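Local atomic coordinates of putative phosphomannomutase (Thermus thermophilus, PDB entry 1TUO), a protein that probably interconverts phosphorylated sugars by moving the phosphate between two positions, as magnesium-dependent phosphohexose mutases do. Residues Leu379-Asp387 against Arg440-Val451; His182-Ala190 against Phe217-Ile225. All coordinates share one frame; numbering follows the deposited sequence.

Contact 1. Residues Leu379-Asp387 against Arg440-Val451; sequences LTHAYDRLD and RIYVEAQSPELV
The ring of His-381 meets the carboxylate of Glu-444 at its edge: ND1 gives its N-H to OE2 over 2.8 Å, in the ring plane, while OE2 is reached on its anti side. Ring and carboxylate stand almost perpendicular, 83° apart. Both Glu-444 oxygens have further partners, OE2 at Thr-294 OG1 and OE1 at Trp-295 N, so three hydrogen bonds hold the carboxylate. At the far end the guanidinium of Arg-385 has NH2 of Arg-440 over one face and the carboxylate of Asp-387 at its edge, where NH1 and OD1 form a salt bridge of 3.2 Å. Two like charges thus come close, and Asp-387, bridged to Arg-385 and merely near Arg-440, probably offsets part of the repulsion. Extended through chi1 (168°) and chi2, Arg-385 brings CD to 3.7 Å from Tyr-442 CE2. Tyr-383 points the same way as Tyr-442 and sets its OH at the edge of the Tyr-442 ring, near CD2.

Beneath these groups runs the antiparallel pairing of edge strand 382-386 with strand 440-445 in the C-terminal domain of the phosphohexose mutase fold. Asp-384 and Val-443 form a hydrogen-bonded pair, as do Leu-386 and Ile-441. On the other face of the sheet, Val-451 of the following helix places CG2 3.6 Å from Ala-382 CB and CG1 against Asp-384 CB.

Past the strands, Gln-446, bent at chi2 (71°), returns OE1 to Thr-380 N at 2.8 Å, the donor sitting above the amide plane. Shortening Gln-446 to an alanine is likely to leave Thr-380 N without this acceptor and take away the CG packing on Thr-380 CB. Ser-447 OG caps the helix by accepting from Leu-450 N.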
# COMPACT_ATOMS: atom_id res chain seq x y z
N LEU A 379 -2.76 22.75 -13.31
CA LEU A 379 -3.99 21.96 -13.31
C LEU A 379 -4.64 21.90 -11.93
O LEU A 379 -3.96 22.00 -10.91
CB LEU A 379 -3.68 20.53 -13.77
CG LEU A 379 -3.07 20.34 -15.15
CD1 LEU A 379 -2.65 18.88 -15.32
CD2 LEU A 379 -4.08 20.74 -16.22
N THR A 380 -5.96 21.73 -11.92
CA THR A 380 -6.71 21.60 -10.68
C THR A 380 -7.11 20.12 -10.62
O THR A 380 -7.33 19.50 -11.66
CB THR A 380 -7.98 22.48 -10.68
OG1 THR A 380 -7.60 23.86 -10.72
CG2 THR A 380 -8.81 22.22 -9.43
N HIS A 381 -7.19 19.57 -9.41
CA HIS A 381 -7.50 18.16 -9.24
C HIS A 381 -8.76 17.85 -8.44
O HIS A 381 -9.01 18.44 -7.39
CB HIS A 381 -6.32 17.46 -8.56
CG HIS A 381 -6.62 16.07 -8.09
ND1 HIS A 381 -6.55 14.97 -8.92
CD2 HIS A 381 -7.02 15.60 -6.89
CE1 HIS A 381 -6.89 13.89 -8.25
NE2 HIS A 381 -7.18 14.24 -7.01
N ALA A 382 -9.53 16.89 -8.94
CA ALA A 382 -10.74 16.41 -8.29
C ALA A 382 -10.84 14.95 -8.72
O ALA A 382 -10.51 14.61 -9.86
CB ALA A 382 -11.97 17.19 -8.76
N TYR A 383 -11.28 14.08 -7.82
CA TYR A 383 -11.35 12.67 -8.17
C TYR A 383 -12.35 11.86 -7.36
O TYR A 383 -12.68 12.20 -6.22
CB TYR A 383 -9.94 12.07 -8.02
CG TYR A 383 -9.86 10.57 -8.14
CD1 TYR A 383 -10.17 9.75 -7.06
CD2 TYR A 383 -9.50 9.97 -9.35
CE1 TYR A 383 -10.12 8.37 -7.17
CE2 TYR A 383 -9.45 8.58 -9.47
CZ TYR A 383 -9.77 7.79 -8.37
OH TYR A 383 -9.74 6.42 -8.47
N ASP A 384 -12.82 10.78 -7.97
CA ASP A 384 -13.75 9.86 -7.31
C ASP A 384 -13.82 8.56 -8.09
O ASP A 384 -13.45 8.51 -9.27
CB ASP A 384 -15.15 10.47 -7.22
CG ASP A 384 -16.02 9.75 -6.21
OD1 ASP A 384 -17.25 10.00 -6.17
OD2 ASP A 384 -15.47 8.93 -5.44
N ARG A 385 -14.29 7.51 -7.43
CA ARG A 385 -14.41 6.20 -8.06
C ARG A 385 -15.78 5.58 -7.77
O ARG A 385 -16.29 5.71 -6.65
CB ARG A 385 -13.30 5.27 -7.56
CG ARG A 385 -13.49 3.80 -7.93
CD ARG A 385 -12.25 2.99 -7.61
NE ARG A 385 -11.81 3.15 -6.23
CZ ARG A 385 -12.49 2.73 -5.16
NH1 ARG A 385 -13.66 2.11 -5.31
NH2 ARG A 385 -12.00 2.93 -3.95
N LEU A 386 -16.36 4.93 -8.77
CA LEU A 386 -17.66 4.29 -8.62
C LEU A 386 -17.58 2.82 -9.04
O LEU A 386 -17.11 2.51 -10.14
CB LEU A 386 -18.70 5.01 -9.48
CG LEU A 386 -20.09 4.36 -9.55
CD1 LEU A 386 -20.68 4.27 -8.15
CD2 LEU A 386 -20.99 5.17 -10.47
N ASP A 387 -18.05 1.93 -8.17
CA ASP A 387 -18.03 0.51 -8.47
C ASP A 387 -19.27 -0.19 -7.92
O ASP A 387 -20.37 -0.01 -8.45
CB ASP A 387 -16.77 -0.14 -7.88
CG ASP A 387 -16.61 0.12 -6.40
OD1 ASP A 387 -15.61 -0.36 -5.82
OD2 ASP A 387 -17.47 0.81 -5.81
N ARG A 440 -15.62 -0.92 -12.46
CA ARG A 440 -15.15 0.20 -11.66
C ARG A 440 -14.87 1.40 -12.55
O ARG A 440 -14.18 1.29 -13.57
CB ARG A 440 -13.88 -0.19 -10.90
CG ARG A 440 -14.05 -1.42 -10.03
CD ARG A 440 -12.78 -1.74 -9.26
NE ARG A 440 -12.41 -0.67 -8.34
CZ ARG A 440 -11.40 -0.74 -7.48
NH1 ARG A 440 -10.65 -1.84 -7.42
NH2 ARG A 440 -11.14 0.28 -6.68
N ILE A 441 -15.44 2.54 -12.18
CA ILE A 441 -15.25 3.76 -12.95
C ILE A 441 -14.43 4.76 -12.14
O ILE A 441 -14.81 5.14 -11.03
CB ILE A 441 -16.62 4.39 -13.33
CG1 ILE A 441 -17.45 3.37 -14.12
CG2 ILE A 441 -16.41 5.64 -14.15
CD1 ILE A 441 -18.80 3.89 -14.60
N TYR A 442 -13.29 5.15 -12.70
CA TYR A 442 -12.39 6.11 -12.06
C TYR A 442 -12.51 7.40 -12.85
O TYR A 442 -12.43 7.39 -14.08
CB TYR A 442 -10.94 5.63 -12.13
CG TYR A 442 -10.69 4.20 -11.72
CD1 TYR A 442 -11.15 3.14 -12.50
CD2 TYR A 442 -9.96 3.90 -10.57
CE1 TYR A 442 -10.89 1.82 -12.15
CE2 TYR A 442 -9.69 2.58 -10.21
CZ TYR A 442 -10.16 1.55 -11.01
OH TYR A 442 -9.90 0.24 -10.67
N VAL A 443 -12.69 8.52 -12.15
CA VAL A 443 -12.81 9.79 -12.84
C VAL A 443 -11.98 10.89 -12.22
O VAL A 443 -11.97 11.08 -11.00
CB VAL A 443 -14.29 10.30 -12.88
CG1 VAL A 443 -14.35 11.70 -13.45
CG2 VAL A 443 -15.14 9.36 -13.74
N GLU A 444 -11.25 11.61 -13.08
CA GLU A 444 -10.47 12.75 -12.66
C GLU A 444 -10.92 13.91 -13.54
O GLU A 444 -11.04 13.77 -14.76
CB GLU A 444 -8.97 12.53 -12.84
CG GLU A 444 -8.18 13.81 -12.53
CD GLU A 444 -6.69 13.59 -12.44
OE1 GLU A 444 -6.14 12.84 -13.27
OE2 GLU A 444 -6.07 14.20 -11.54
N ALA A 445 -11.18 15.06 -12.91
CA ALA A 445 -11.60 16.25 -13.63
C ALA A 445 -11.16 17.48 -12.84
O ALA A 445 -10.61 17.36 -11.74
CB ALA A 445 -13.11 16.25 -13.82
N GLN A 446 -11.42 18.66 -13.39
CA GLN A 446 -11.03 19.91 -12.76
C GLN A 446 -11.79 20.30 -11.50
O GLN A 446 -11.28 21.04 -10.66
CB GLN A 446 -11.13 21.06 -13.77
CG GLN A 446 -10.01 22.09 -13.66
CD GLN A 446 -8.66 21.56 -14.13
OE1 GLN A 446 -7.66 22.27 -14.10
NE2 GLN A 446 -8.64 20.30 -14.57
N SER A 447 -13.01 19.79 -11.34
CA SER A 447 -13.81 20.12 -10.16
C SER A 447 -14.59 18.91 -9.67
O SER A 447 -14.81 17.96 -10.42
CB SER A 447 -14.80 21.23 -10.49
OG SER A 447 -15.76 20.77 -11.43
N PRO A 448 -15.01 18.92 -8.39
CA PRO A 448 -15.77 17.78 -7.87
C PRO A 448 -17.13 17.71 -8.57
O PRO A 448 -17.70 16.63 -8.71
CB PRO A 448 -15.92 18.11 -6.38
CG PRO A 448 -14.77 19.04 -6.10
CD PRO A 448 -14.73 19.90 -7.33
N GLU A 449 -17.64 18.86 -9.00
CA GLU A 449 -18.93 18.90 -9.67
C GLU A 449 -18.87 18.21 -11.02
O GLU A 449 -19.79 17.48 -11.39
CB GLU A 449 -19.42 20.34 -9.84
CG GLU A 449 -19.85 20.98 -8.53
CD GLU A 449 -18.69 21.19 -7.59
OE1 GLU A 449 -18.88 21.02 -6.37
OE2 GLU A 449 -17.58 21.52 -8.06
N LEU A 450 -17.78 18.44 -11.75
CA LEU A 450 -17.63 17.82 -13.06
C LEU A 450 -17.37 16.33 -12.88
O LEU A 450 -17.82 15.51 -13.68
CB LEU A 450 -16.48 18.45 -13.85
CG LEU A 450 -16.26 17.83 -15.23
CD1 LEU A 450 -17.55 17.90 -16.05
CD2 LEU A 450 -15.14 18.57 -15.94
N VAL A 451 -16.62 15.99 -11.84
CA VAL A 451 -16.35 14.59 -11.55
C VAL A 451 -17.69 13.88 -11.35
O VAL A 451 -17.94 12.83 -11.94
CB VAL A 451 -15.50 14.43 -10.26
CG1 VAL A 451 -15.48 12.97 -9.82
CG2 VAL A 451 -14.09 14.92 -10.52

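Contact 2. Residues His182-Ala190 against Phe217-Ile225; sequences HDSMGGAGA and FHGVNPEPI
Van der Waals packing joins Met-185 to the proline-rich loop, with no hydrogen bond running between 182-190 and 217-225. The thioether, bent at chi3 (88°), puts CE 3.5 Å from both Asn-221 O and Glu-223 O, while SD lies 3.8 Å from Pro-224 N and also touches the Pro-224 ring. Val-220 CG2 adds a looser apolar touch on CE.

Ring edges make the second group. Met-185 O lies in the plane of the Phe-217 ring, 3.2 Å from CD2, and Gly-187 CA meets the same edge near CE2; Pro-222 CG sits over the centre of one face. His-218 turns its own edge to Gly-186, with CD2 3.5 Å from CA, and its NE2 is hydrogen-bonded to Glu-212 O. Gly-186, with positive phi and the imidazole this close, is a position suited to glycine.

Hydrogen bonds shape each side separately. Asp-183 OD2 accepts from Met-185 N in an Asx turn, and Gly-187 N reaches Ser-184 O at 2.7 Å to close a type I' turn. Across the contact, Pro-222 and Pro-224 each centre an inverse gamma turn. The type I' turn leaving strand 180-183 thus packs on the loop that follows strand 206-209, its parallel neighbour, within alpha/beta/alpha domain II of the phosphohexose mutases.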
# COMPACT_ATOMS: atom_id res chain seq x y z
N HIS A 182 -2.38 9.52 14.42
CA HIS A 182 -2.19 8.26 13.71
C HIS A 182 -3.35 7.32 13.98
O HIS A 182 -3.45 6.74 15.07
CB HIS A 182 -0.90 7.56 14.12
CG HIS A 182 -0.68 6.25 13.42
ND1 HIS A 182 0.21 5.30 13.86
CD2 HIS A 182 -1.25 5.73 12.30
CE1 HIS A 182 0.18 4.26 13.05
NE2 HIS A 182 -0.70 4.49 12.10
N ASP A 183 -4.21 7.19 12.98
CA ASP A 183 -5.36 6.30 13.03
C ASP A 183 -4.84 4.98 12.46
O ASP A 183 -4.51 4.90 11.28
CB ASP A 183 -6.46 6.89 12.14
CG ASP A 183 -7.69 6.01 12.05
OD1 ASP A 183 -8.63 6.44 11.34
OD2 ASP A 183 -7.74 4.93 12.67
N SER A 184 -4.73 3.97 13.32
CA SER A 184 -4.24 2.66 12.91
C SER A 184 -5.36 1.77 12.39
O SER A 184 -5.11 0.70 11.84
CB SER A 184 -3.53 1.97 14.08
OG SER A 184 -2.30 2.60 14.37
N MET A 185 -6.60 2.22 12.57
CA MET A 185 -7.79 1.50 12.12
C MET A 185 -7.89 0.09 12.71
O MET A 185 -8.58 -0.76 12.15
CB MET A 185 -7.83 1.43 10.58
CG MET A 185 -7.72 2.79 9.89
SD MET A 185 -7.95 2.72 8.09
CE MET A 185 -9.76 2.91 7.98
N GLY A 186 -7.23 -0.13 13.84
CA GLY A 186 -7.23 -1.44 14.47
C GLY A 186 -6.31 -2.39 13.74
O GLY A 186 -6.30 -3.60 14.00
N GLY A 187 -5.53 -1.82 12.83
CA GLY A 187 -4.60 -2.60 12.02
C GLY A 187 -3.19 -2.70 12.57
O GLY A 187 -2.88 -2.21 13.65
N ALA A 188 -2.32 -3.31 11.77
CA ALA A 188 -0.93 -3.57 12.15
C ALA A 188 0.04 -2.40 12.20
O ALA A 188 1.19 -2.57 12.61
CB ALA A 188 -0.37 -4.67 11.27
N GLY A 189 -0.39 -1.22 11.77
CA GLY A 189 0.52 -0.08 11.83
C GLY A 189 0.57 0.53 13.23
O GLY A 189 1.38 1.42 13.50
N ALA A 190 -0.27 0.04 14.14
CA ALA A 190 -0.33 0.56 15.50
C ALA A 190 1.02 0.62 16.22
O ALA A 190 1.75 -0.36 16.28
CB ALA A 190 -1.32 -0.26 16.34
N PHE A 217 -11.65 -4.35 13.08
CA PHE A 217 -11.13 -3.01 12.84
C PHE A 217 -12.07 -1.91 13.34
O PHE A 217 -12.35 -0.93 12.67
CB PHE A 217 -10.89 -2.84 11.33
CG PHE A 217 -9.93 -3.89 10.83
CD1 PHE A 217 -10.42 -5.07 10.29
CD2 PHE A 217 -8.56 -3.67 10.92
CE1 PHE A 217 -9.54 -6.04 9.84
CE2 PHE A 217 -7.68 -4.65 10.46
CZ PHE A 217 -8.16 -5.84 9.93
N HIS A 218 -12.59 -2.12 14.57
CA HIS A 218 -13.45 -1.11 15.20
C HIS A 218 -14.71 -0.75 14.39
O HIS A 218 -15.23 0.35 14.48
CB HIS A 218 -12.63 0.16 15.47
CG HIS A 218 -11.48 -0.15 16.40
ND1 HIS A 218 -11.61 -0.28 17.74
CD2 HIS A 218 -10.13 -0.33 16.06
CE1 HIS A 218 -10.37 -0.55 18.20
NE2 HIS A 218 -9.47 -0.59 17.22
N GLY A 219 -15.18 -1.70 13.56
CA GLY A 219 -16.49 -1.53 12.93
C GLY A 219 -16.41 -0.93 11.51
O GLY A 219 -17.40 -0.65 10.86
N VAL A 220 -15.22 -0.73 10.95
CA VAL A 220 -15.12 -0.22 9.59
C VAL A 220 -14.19 -1.13 8.81
O VAL A 220 -13.62 -2.07 9.37
CB VAL A 220 -14.52 1.21 9.55
CG1 VAL A 220 -15.40 2.17 10.33
CG2 VAL A 220 -13.11 1.20 10.14
N ASN A 221 -14.05 -0.88 7.51
CA ASN A 221 -13.12 -1.66 6.70
C ASN A 221 -11.81 -0.91 6.87
O ASN A 221 -11.80 0.32 6.88
CB ASN A 221 -13.51 -1.66 5.22
CG ASN A 221 -14.73 -2.52 4.94
OD1 ASN A 221 -15.42 -2.31 3.94
ND2 ASN A 221 -14.98 -3.50 5.79
N PRO A 222 -10.69 -1.64 7.03
CA PRO A 222 -9.38 -1.00 7.21
C PRO A 222 -8.83 -0.42 5.91
O PRO A 222 -7.72 -0.73 5.50
CB PRO A 222 -8.52 -2.13 7.77
CG PRO A 222 -9.06 -3.32 7.05
CD PRO A 222 -10.58 -3.10 7.11
N GLU A 223 -9.64 0.42 5.28
CA GLU A 223 -9.25 1.08 4.03
C GLU A 223 -9.39 2.57 4.35
O GLU A 223 -10.50 3.06 4.59
CB GLU A 223 -10.21 0.68 2.90
CG GLU A 223 -9.73 1.09 1.51
CD GLU A 223 -10.76 0.84 0.42
OE1 GLU A 223 -11.71 0.07 0.65
OE2 GLU A 223 -10.60 1.41 -0.68
N PRO A 224 -8.27 3.31 4.36
CA PRO A 224 -8.23 4.74 4.66
C PRO A 224 -8.87 5.72 3.67
O PRO A 224 -8.18 6.52 3.04
CB PRO A 224 -6.74 5.00 4.86
CG PRO A 224 -6.12 4.08 3.86
CD PRO A 224 -6.92 2.80 4.05
N ILE A 225 -10.19 5.63 3.55
CA ILE A 225 -10.96 6.53 2.69
C ILE A 225 -12.07 7.09 3.58
O ILE A 225 -12.39 6.52 4.63
CB ILE A 225 -11.56 5.80 1.47
CG1 ILE A 225 -12.43 4.62 1.92
CG2 ILE A 225 -10.43 5.34 0.55
CD1 ILE A 225 -13.06 3.86 0.76

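In the fold
Contact 2 comes first along the chain and closes before contact 1 opens; their centres lie about 25 Å apart. They share no sheet. Contact 2 belongs to alpha/beta/alpha domain II, where strands 180-183 and 206-209 are neighbours in a mixed sheet, whereas contact 1 pairs an outermost strand of the antiparallel C-terminal sheet with its neighbour. Another mixed sheet, with strands 286-290 and 327-331 at its middle, comes between them along the chain. Yet the two contacts touch in space, where the C-terminal domain comes up to the proline-rich loop of domain II through a long, weak ion pair from Arg-385 to Glu-223. This is consistent with the multidomain build of phosphohexose mutases, whose domains gather around a common active-site cleft.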